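Ferripyochelin binding protein (Salmonella enterica subsp. enterica serovar Typhimurium, PDB 3R3R) binds zinc and, as a member of the gamma-class carbonic anhydrase family, may act as a related metalloenzyme, its physiological role being uncertain. Local coordinates at residues Thr7-Lys12 and Ser27-Gly32; Pro16-Arg21 and Val34-Asp39. All blocks are in the same frame, centred on the assembly; numbering follows the deposited sequence.

Contact 1: residues Thr7-Lys12 and Ser27-Gly32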
ATOM      1  N   THR A   7       7.955 -14.716  -8.284  1.00 21.67           N
ATOM      2  CA  THR A   7       7.184 -13.536  -7.893  1.00 21.01           C
ATOM      3  C   THR A   7       7.051 -13.468  -6.361  1.00 20.01           C
ATOM      4  O   THR A   7       7.225 -12.411  -5.761  1.00 20.08           O
ATOM      5  CB  THR A   7       5.789 -13.589  -8.554  1.00 22.10           C
ATOM      6  OG1 THR A   7       5.937 -13.551  -9.983  1.00 24.43           O
ATOM      7  CG2 THR A   7       4.915 -12.445  -8.101  1.00 22.08           C
ATOM      8  N   LEU A   8       6.738 -14.600  -5.731  1.00 19.44           N
ATOM      9  CA  LEU A   8       6.683 -14.699  -4.274  1.00 19.04           C
ATOM     10  C   LEU A   8       7.973 -15.337  -3.762  1.00 18.25           C
ATOM     11  O   LEU A   8       8.365 -16.405  -4.227  1.00 19.70           O
ATOM     12  CB  LEU A   8       5.489 -15.554  -3.811  1.00 21.10           C
ATOM     13  CG  LEU A   8       4.103 -15.120  -4.278  1.00 22.96           C
ATOM     14  CD1 LEU A   8       3.054 -16.207  -4.002  1.00 25.01           C
ATOM     15  CD2 LEU A   8       3.725 -13.822  -3.613  1.00 25.17           C
ATOM     16  N   ARG A   9       8.633 -14.688  -2.808  1.00 15.96           N
ATOM     17  CA  ARG A   9       9.982 -15.068  -2.411  1.00 16.10           C
ATOM     18  C   ARG A   9      10.141 -15.123  -0.905  1.00 15.65           C
ATOM     19  O   ARG A   9       9.493 -14.376  -0.175  1.00 15.55           O
ATOM     20  CB  ARG A   9      10.986 -14.049  -2.949  1.00 15.61           C
ATOM     21  CG  ARG A   9      10.951 -13.821  -4.439  1.00 17.03           C
ATOM     22  CD  ARG A   9      12.093 -12.906  -4.764  1.00 16.68           C
ATOM     23  NE  ARG A   9      12.137 -12.505  -6.162  1.00 15.05           N
ATOM     24  CZ  ARG A   9      13.046 -11.654  -6.627  1.00 15.47           C
ATOM     25  NH1 ARG A   9      13.960 -11.175  -5.793  1.00 15.93           N
ATOM     26  NH2 ARG A   9      13.064 -11.288  -7.903  1.00 15.85           N
ATOM     27  N   PRO A  10      11.055 -15.969  -0.437  1.00 17.04           N
ATOM     28  CA  PRO A  10      11.332 -16.076   0.996  1.00 17.09           C
ATOM     29  C   PRO A  10      12.344 -15.041   1.499  1.00 16.13           C
ATOM     30  O   PRO A  10      13.174 -14.545   0.735  1.00 16.54           O
ATOM     31  CB  PRO A  10      11.928 -17.490   1.115  1.00 18.02           C
ATOM     32  CG  PRO A  10      12.657 -17.661  -0.171  1.00 19.73           C
ATOM     33  CD  PRO A  10      11.766 -17.001  -1.211  1.00 19.19           C
ATOM     34  N   TYR A  11      12.297 -14.753   2.785  1.00 16.28           N
ATOM     35  CA  TYR A  11      13.397 -14.120   3.476  1.00 14.68           C
ATOM     36  C   TYR A  11      13.518 -14.886   4.784  1.00 16.01           C
ATOM     37  O   TYR A  11      12.579 -14.925   5.535  1.00 15.79           O
ATOM     38  CB  TYR A  11      13.195 -12.639   3.750  1.00 15.78           C
ATOM     39  CG  TYR A  11      14.337 -12.007   4.526  1.00 14.61           C
ATOM     40  CD1 TYR A  11      15.568 -11.794   3.939  1.00 15.75           C
ATOM     41  CD2 TYR A  11      14.175 -11.617   5.835  1.00 15.29           C
ATOM     42  CE1 TYR A  11      16.592 -11.221   4.633  1.00 15.88           C
ATOM     43  CE2 TYR A  11      15.194 -11.043   6.532  1.00 16.19           C
ATOM     44  CZ  TYR A  11      16.402 -10.841   5.929  1.00 16.82           C
ATOM     45  OH  TYR A  11      17.424 -10.259   6.620  1.00 18.51           O
ATOM     46  N   LYS A  12      14.686 -15.458   5.044  1.00 17.30           N
ATOM     47  CA  LYS A  12      14.816 -16.394   6.183  0.50 18.37           C
ATOM     48  C   LYS A  12      13.632 -17.396   6.216  1.00 18.74           C
ATOM     49  O   LYS A  12      13.419 -18.046   5.232  1.00 20.86           O
ATOM     50  CB  LYS A  12      14.916 -15.568   7.465  0.50 19.72           C
ATOM     51  CG  LYS A  12      16.164 -14.684   7.523  0.50 20.61           C
ATOM     52  CD  LYS A  12      16.259 -13.947   8.844  0.50 22.60           C
ATOM     53  CE  LYS A  12      17.457 -13.010   8.883  0.50 25.10           C
ATOM     54  NZ  LYS A  12      18.755 -13.723   8.722  0.50 26.81           N
ATOM     55  N   SER A  27       5.173  -9.709 -12.969  1.00 12.98           N
ATOM     56  CA  SER A  27       6.362  -8.841 -13.071  1.00 12.91           C
ATOM     57  C   SER A  27       6.726  -8.192 -11.734  1.00 12.32           C
ATOM     58  O   SER A  27       7.706  -7.469 -11.634  1.00 12.91           O
ATOM     59  CB  SER A  27       6.149  -7.752 -14.125  1.00 12.85           C
ATOM     60  OG  SER A  27       5.223  -6.775 -13.669  1.00 12.15           O
ATOM     61  N   SER A  28       5.922  -8.455 -10.716  1.00 11.63           N
ATOM     62  CA  SER A  28       6.132  -7.858  -9.412  1.00 11.58           C
ATOM     63  C   SER A  28       6.920  -8.783  -8.497  1.00 11.37           C
ATOM     64  O   SER A  28       7.141  -9.943  -8.827  1.00 13.22           O
ATOM     65  CB  SER A  28       4.809  -7.387  -8.838  1.00 11.93           C
ATOM     66  OG  SER A  28       4.372  -6.317  -9.675  1.00 11.81           O
ATOM     67  N   VAL A  29       7.388  -8.245  -7.380  1.00 11.75           N
ATOM     68  CA  VAL A  29       8.324  -8.949  -6.518  1.00 11.50           C
ATOM     69  C   VAL A  29       7.823  -8.766  -5.092  1.00 11.81           C
ATOM     70  O   VAL A  29       7.757  -7.634  -4.590  1.00 11.57           O
ATOM     71  CB  VAL A  29       9.758  -8.391  -6.670  1.00 12.16           C
ATOM     72  CG1 VAL A  29      10.709  -9.084  -5.699  1.00 13.61           C
ATOM     73  CG2 VAL A  29      10.256  -8.517  -8.132  1.00 13.20           C
ATOM     74  N   VAL A  30       7.441  -9.873  -4.452  1.00 12.13           N
ATOM     75  CA  VAL A  30       6.857  -9.842  -3.120  1.00 12.22           C
ATOM     76  C   VAL A  30       7.657 -10.779  -2.227  1.00 12.36           C
ATOM     77  O   VAL A  30       7.664 -11.984  -2.447  1.00 13.84           O
ATOM     78  CB  VAL A  30       5.363 -10.239  -3.174  1.00 14.42           C
ATOM     79  CG1 VAL A  30       4.746 -10.228  -1.770  1.00 14.62           C
ATOM     80  CG2 VAL A  30       4.619  -9.306  -4.128  1.00 14.65           C
ATOM     81  N   ILE A  31       8.346 -10.212  -1.241  1.00 12.44           N
ATOM     82  CA  ILE A  31       9.352 -10.931  -0.467  1.00 12.87           C
ATOM     83  C   ILE A  31       9.009 -10.985   1.011  1.00 12.78           C
ATOM     84  O   ILE A  31       8.696  -9.968   1.631  1.00 13.09           O
ATOM     85  CB  ILE A  31      10.715 -10.212  -0.601  1.00 12.83           C
ATOM     86  CG1 ILE A  31      11.198 -10.207  -2.052  1.00 13.51           C
ATOM     87  CG2 ILE A  31      11.767 -10.823   0.325  1.00 14.26           C
ATOM     88  CD1 ILE A  31      12.239  -9.143  -2.339  1.00 14.23           C
ATOM     89  N   GLY A  32       9.121 -12.170   1.596  1.00 14.02           N
ATOM     90  CA  GLY A  32       9.107 -12.268   3.041  1.00 15.06           C
ATOM     91  C   GLY A  32       7.726 -12.211   3.653  1.00 13.76           C
ATOM     92  O   GLY A  32       6.765 -12.788   3.125  1.00 14.94           O
TER

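Contact 2: residues Pro16-Arg21 and Val34-Asp39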
ATOM      1  N   PRO A  16       5.292 -14.957   1.825  1.00 17.94           N
ATOM      2  CA  PRO A  16       4.017 -14.231   1.797  1.00 18.81           C
ATOM      3  C   PRO A  16       2.800 -15.101   2.119  1.00 18.57           C
ATOM      4  O   PRO A  16       2.768 -16.290   1.785  1.00 19.96           O
ATOM      5  CB  PRO A  16       3.959 -13.696   0.363  1.00 18.27           C
ATOM      6  CG  PRO A  16       5.422 -13.492  -0.004  1.00 17.87           C
ATOM      7  CD  PRO A  16       6.089 -14.722   0.606  1.00 17.91           C
ATOM      8  N   GLY A  17       1.816 -14.495   2.780  1.00 17.13           N
ATOM      9  CA  GLY A  17       0.541 -15.134   3.069  1.00 18.18           C
ATOM     10  C   GLY A  17      -0.548 -14.479   2.243  1.00 17.26           C
ATOM     11  O   GLY A  17      -0.703 -13.266   2.303  1.00 18.24           O
ATOM     12  N   ILE A  18      -1.298 -15.270   1.479  1.00 18.29           N
ATOM     13  CA  ILE A  18      -2.165 -14.754   0.419  1.00 19.44           C
ATOM     14  C   ILE A  18      -3.596 -15.220   0.658  1.00 19.47           C
ATOM     15  O   ILE A  18      -3.845 -16.420   0.850  1.00 20.71           O
ATOM     16  CB  ILE A  18      -1.714 -15.277  -0.966  1.00 20.73           C
ATOM     17  CG1 ILE A  18      -0.212 -15.045  -1.184  1.00 21.99           C
ATOM     18  CG2 ILE A  18      -2.566 -14.672  -2.084  1.00 21.46           C
ATOM     19  CD1 ILE A  18       0.222 -13.582  -1.111  1.00 23.16           C
ATOM     20  N   GLY A  19      -4.535 -14.277   0.656  1.00 18.26           N
ATOM     21  CA  GLY A  19      -5.945 -14.613   0.767  1.00 18.98           C
ATOM     22  C   GLY A  19      -6.576 -15.026  -0.548  1.00 18.93           C
ATOM     23  O   GLY A  19      -5.912 -15.551  -1.438  1.00 20.10           O
ATOM     24  N   GLN A  20      -7.877 -14.798  -0.675  1.00 20.83           N
ATOM     25  CA  GLN A  20      -8.589 -15.237  -1.869  1.00 24.28           C
ATOM     26  C   GLN A  20      -8.750 -14.133  -2.906  1.00 18.97           C
ATOM     27  O   GLN A  20      -8.877 -12.954  -2.566  1.00 18.12           O
ATOM     28  CB  GLN A  20      -9.955 -15.807  -1.482  1.00 36.40           C
ATOM     29  CG  GLN A  20      -9.855 -17.013  -0.557  1.00 50.83           C
ATOM     30  CD  GLN A  20      -9.113 -18.175  -1.198  1.00 63.65           C
ATOM     31  OE1 GLN A  20      -9.465 -18.619  -2.290  1.00 68.20           O
ATOM     32  NE2 GLN A  20      -8.075 -18.663  -0.525  1.00 67.73           N
ATOM     33  N   ARG A  21      -8.754 -14.540  -4.173  1.00 18.36           N
ATOM     34  CA  ARG A  21      -8.931 -13.645  -5.313  1.00 18.28           C
ATOM     35  C   ARG A  21      -7.875 -12.536  -5.313  1.00 17.53           C
ATOM     36  O   ARG A  21      -8.159 -11.387  -5.652  1.00 16.75           O
ATOM     37  CB  ARG A  21     -10.341 -13.057  -5.325  1.00 19.94           C
ATOM     38  CG  ARG A  21     -11.460 -14.128  -5.302  1.00 22.05           C
ATOM     39  CD  ARG A  21     -12.826 -13.468  -5.219  1.00 22.90           C
ATOM     40  NE  ARG A  21     -12.941 -12.694  -3.992  1.00 22.46           N
ATOM     41  CZ  ARG A  21     -13.268 -13.211  -2.811  1.00 23.22           C
ATOM     42  NH1 ARG A  21     -13.554 -14.507  -2.694  1.00 24.42           N
ATOM     43  NH2 ARG A  21     -13.324 -12.416  -1.753  1.00 23.36           N
ATOM     44  N   VAL A  34       4.828 -10.734   3.949  1.00 13.23           N
ATOM     45  CA  VAL A  34       3.859  -9.850   3.316  1.00 13.09           C
ATOM     46  C   VAL A  34       2.532 -10.575   3.364  1.00 13.67           C
ATOM     47  O   VAL A  34       2.391 -11.678   2.832  1.00 15.13           O
ATOM     48  CB  VAL A  34       4.239  -9.534   1.865  1.00 13.09           C
ATOM     49  CG1 VAL A  34       3.172  -8.671   1.203  1.00 13.64           C
ATOM     50  CG2 VAL A  34       5.608  -8.832   1.829  1.00 13.72           C
ATOM     51  N   ARG A  35       1.563  -9.952   4.020  1.00 14.01           N
ATOM     52  CA  ARG A  35       0.265 -10.561   4.292  1.00 15.36           C
ATOM     53  C   ARG A  35      -0.768  -9.829   3.440  1.00 14.47           C
ATOM     54  O   ARG A  35      -1.041  -8.658   3.674  1.00 16.02           O
ATOM     55  CB  ARG A  35      -0.039 -10.417   5.791  1.00 16.32           C
ATOM     56  CG  ARG A  35       1.130 -10.866   6.683  1.00 18.93           C
ATOM     57  CD  ARG A  35       1.007 -10.400   8.119  1.00 20.26           C
ATOM     58  NE  ARG A  35       2.246 -10.623   8.867  1.00 19.94           N
ATOM     59  CZ  ARG A  35       2.419 -10.267  10.137  1.00 20.23           C
ATOM     60  NH1 ARG A  35       1.426  -9.675  10.800  1.00 21.47           N
ATOM     61  NH2 ARG A  35       3.575 -10.506  10.750  1.00 19.90           N
ATOM     62  N   LEU A  36      -1.307 -10.501   2.427  1.00 14.48           N
ATOM     63  CA  LEU A  36      -2.225  -9.874   1.483  1.00 14.53           C
ATOM     64  C   LEU A  36      -3.603 -10.467   1.706  1.00 15.82           C
ATOM     65  O   LEU A  36      -3.821 -11.665   1.505  1.00 16.14           O
ATOM     66  CB  LEU A  36      -1.782 -10.125   0.044  1.00 15.53           C
ATOM     67  CG  LEU A  36      -0.370  -9.648  -0.279  1.00 15.51           C
ATOM     68  CD1 LEU A  36      -0.087  -9.888  -1.741  1.00 16.34           C
ATOM     69  CD2 LEU A  36      -0.172  -8.159   0.074  1.00 14.31           C
ATOM     70  N   ALA A  37      -4.524  -9.624   2.144  1.00 15.20           N
ATOM     71  CA  ALA A  37      -5.892 -10.036   2.395  1.00 15.40           C
ATOM     72  C   ALA A  37      -6.682 -10.244   1.096  1.00 15.79           C
ATOM     73  O   ALA A  37      -6.180  -9.989   0.000  1.00 15.54           O
ATOM     74  CB  ALA A  37      -6.568  -9.034   3.297  1.00 15.92           C
ATOM     75  N   ASP A  38      -7.899 -10.755   1.230  1.00 16.62           N
ATOM     76  CA  ASP A  38      -8.760 -11.017   0.083  1.00 17.51           C
ATOM     77  C   ASP A  38      -8.884  -9.812  -0.845  1.00 14.57           C
ATOM     78  O   ASP A  38      -8.993  -8.674  -0.390  1.00 14.94           O
ATOM     79  CB  ASP A  38     -10.178 -11.353   0.543  1.00 19.19           C
ATOM     80  CG  ASP A  38     -10.280 -12.657   1.314  1.00 21.12           C
ATOM     81  OD1 ASP A  38      -9.331 -13.471   1.328  1.00 21.76           O
ATOM     82  OD2 ASP A  38     -11.365 -12.868   1.890  1.00 22.23           O
ATOM     83  N   ASP A  39      -8.908 -10.082  -2.146  1.00 15.52           N
ATOM     84  CA  ASP A  39      -9.220  -9.076  -3.158  1.00 15.30           C
ATOM     85  C   ASP A  39      -8.169  -7.979  -3.303  1.00 14.17           C
ATOM     86  O   ASP A  39      -8.436  -6.957  -3.924  1.00 15.28           O
ATOM     87  CB  ASP A  39     -10.605  -8.464  -2.914  1.00 16.49           C
ATOM     88  CG  ASP A  39     -11.730  -9.450  -3.170  1.00 18.78           C
ATOM     89  OD1 ASP A  39     -11.792 -10.034  -4.275  1.00 18.21           O
ATOM     90  OD2 ASP A  39     -12.544  -9.651  -2.253  1.00 19.90           O
TER
HETATM   91  O   HOH W   1     -13.737 -14.246   0.386  1.00 53.55           O

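Contact 1: residues Thr7-Lys12 and Ser27-Gly32
Leu8 and Arg9 pair in parallel with Val30 and Ile31, so this contact is a short two-strand ladder at the N-terminal edge of one face of a beta-helix, where strand 8-9 is the outermost of its sheet. Three backbone bonds define the register. Val30 N reaches Thr7 O at 2.9 Å, the Val30 carbonyl receives Arg9 N, and Gly32 N closes on Arg9 O at 2.9 Å with a nearly straight N-H...O angle of 172°. Leu8 CA also approaches Val30 O, a CA-H...O contact beside the Arg9 bond. Such in-register stacking of successive turns, with a corner at Gly32, is characteristic of the single-stranded left-handed beta-helix of the hexapeptide-repeat family, here at its first turn. The phi of Gly32, +80°, is one that glycine adopts easily.

Leu8 runs alongside Val30 on the same face, with Leu8 CD2 4.0 Å from Val30 CB; Ile24 of strand 23-24 packs against both. On the face of Arg9 and Ile31, the arginine chain runs extended from CG to NE, its CG turned beside the backbone N (chi1 -56°), which carries the guanidinium back over Val29. There Val29 CG1 sits over the centre of one guanidinium face, 3.6 Å from Arg9 CZ, an apolar lid rather than a polar partner. Arg9 NE is hydrogen-bonded instead to the backbone oxygen of Asp6, which limits the rotation of the group. Nearer the backbone, Arg9 CD rests 3.9 Å from Ile31 CG1, while Ile31 CG2 turns to Tyr11 CB. At the start of the ladder, Thr7 CG2 meets Ser28 O at 3.4 Å, and Ser28 OG bonds to the backbone of Trp43 and Val46 in the next turn.

Contact 2: residues Pro16-Arg21 and Val34-Asp39
Arg21 and Asp39 form a two-pronged salt bridge at the far end of a parallel strand pair in which Gly17 and Ile18 match Arg35 and Leu36. Arg21 grips side-on: NE lies 2.9 Å from Asp39 OD1 and NH2 lies 2.9 Å from Asp39 OD2. Both oxygens are close to the guanidinium plane, yet the carboxylate is turned 41° against it, and OD2 is met from above the carboxylate plane. A bend at chi3 (-61°) swings the guanidinium back alongside Asp39, whose CG, opposite its own carbonyl carbon (chi1 -69°), brings the carboxylate to meet it. A water accepts from Arg21 NH2 and donates to Asp38 OD2, bridging the two side chains.

The other oxygen, Asp38 OD1, takes Gln20 N at 2.8 Å from above the carboxylate plane, with an almost linear N-H...O. Gly19 CA comes within 3.6 Å of the same Asp38 OD1. Gly17 N meets Val34 O, Leu36 N meets Gly17 O and Gly19 N meets Leu36 O; Asp39 N to Gln20 O carries this pairing beyond the strands. Within the ladder, Ile18 CD1 and Leu36 CD1 meet at 3.8 Å, the two chains running alongside one another. Both rest on Ile24 of strand 23-24, strand 54-57 continues the sheet beyond strand 34-36, and Lys175 of helix 158-182 forms a salt bridge with Asp39 OD1 and a hydrogen bond with Arg21 O.

How the contacts relate
From the N terminus the chain lays down strand 8-9, then strand 17-18, then strand 23-24 on the third side, which completes the coil, before strand 29-31 returns beside strand 8-9 and closes contact 1. Strand 34-36 next comes back beside strand 17-18 and closes contact 2. The segments therefore alternate, and the two closures cross rather than nest, as successive coils of a beta-helix require. Each contact joins the first two strands of a different parallel sheet. Their centres lie about 13 Å apart, and Pro16 sits at the junction: its CD is 3.2 Å from Gly32 O, and its CB packs on Leu8 CD2 of contact 1.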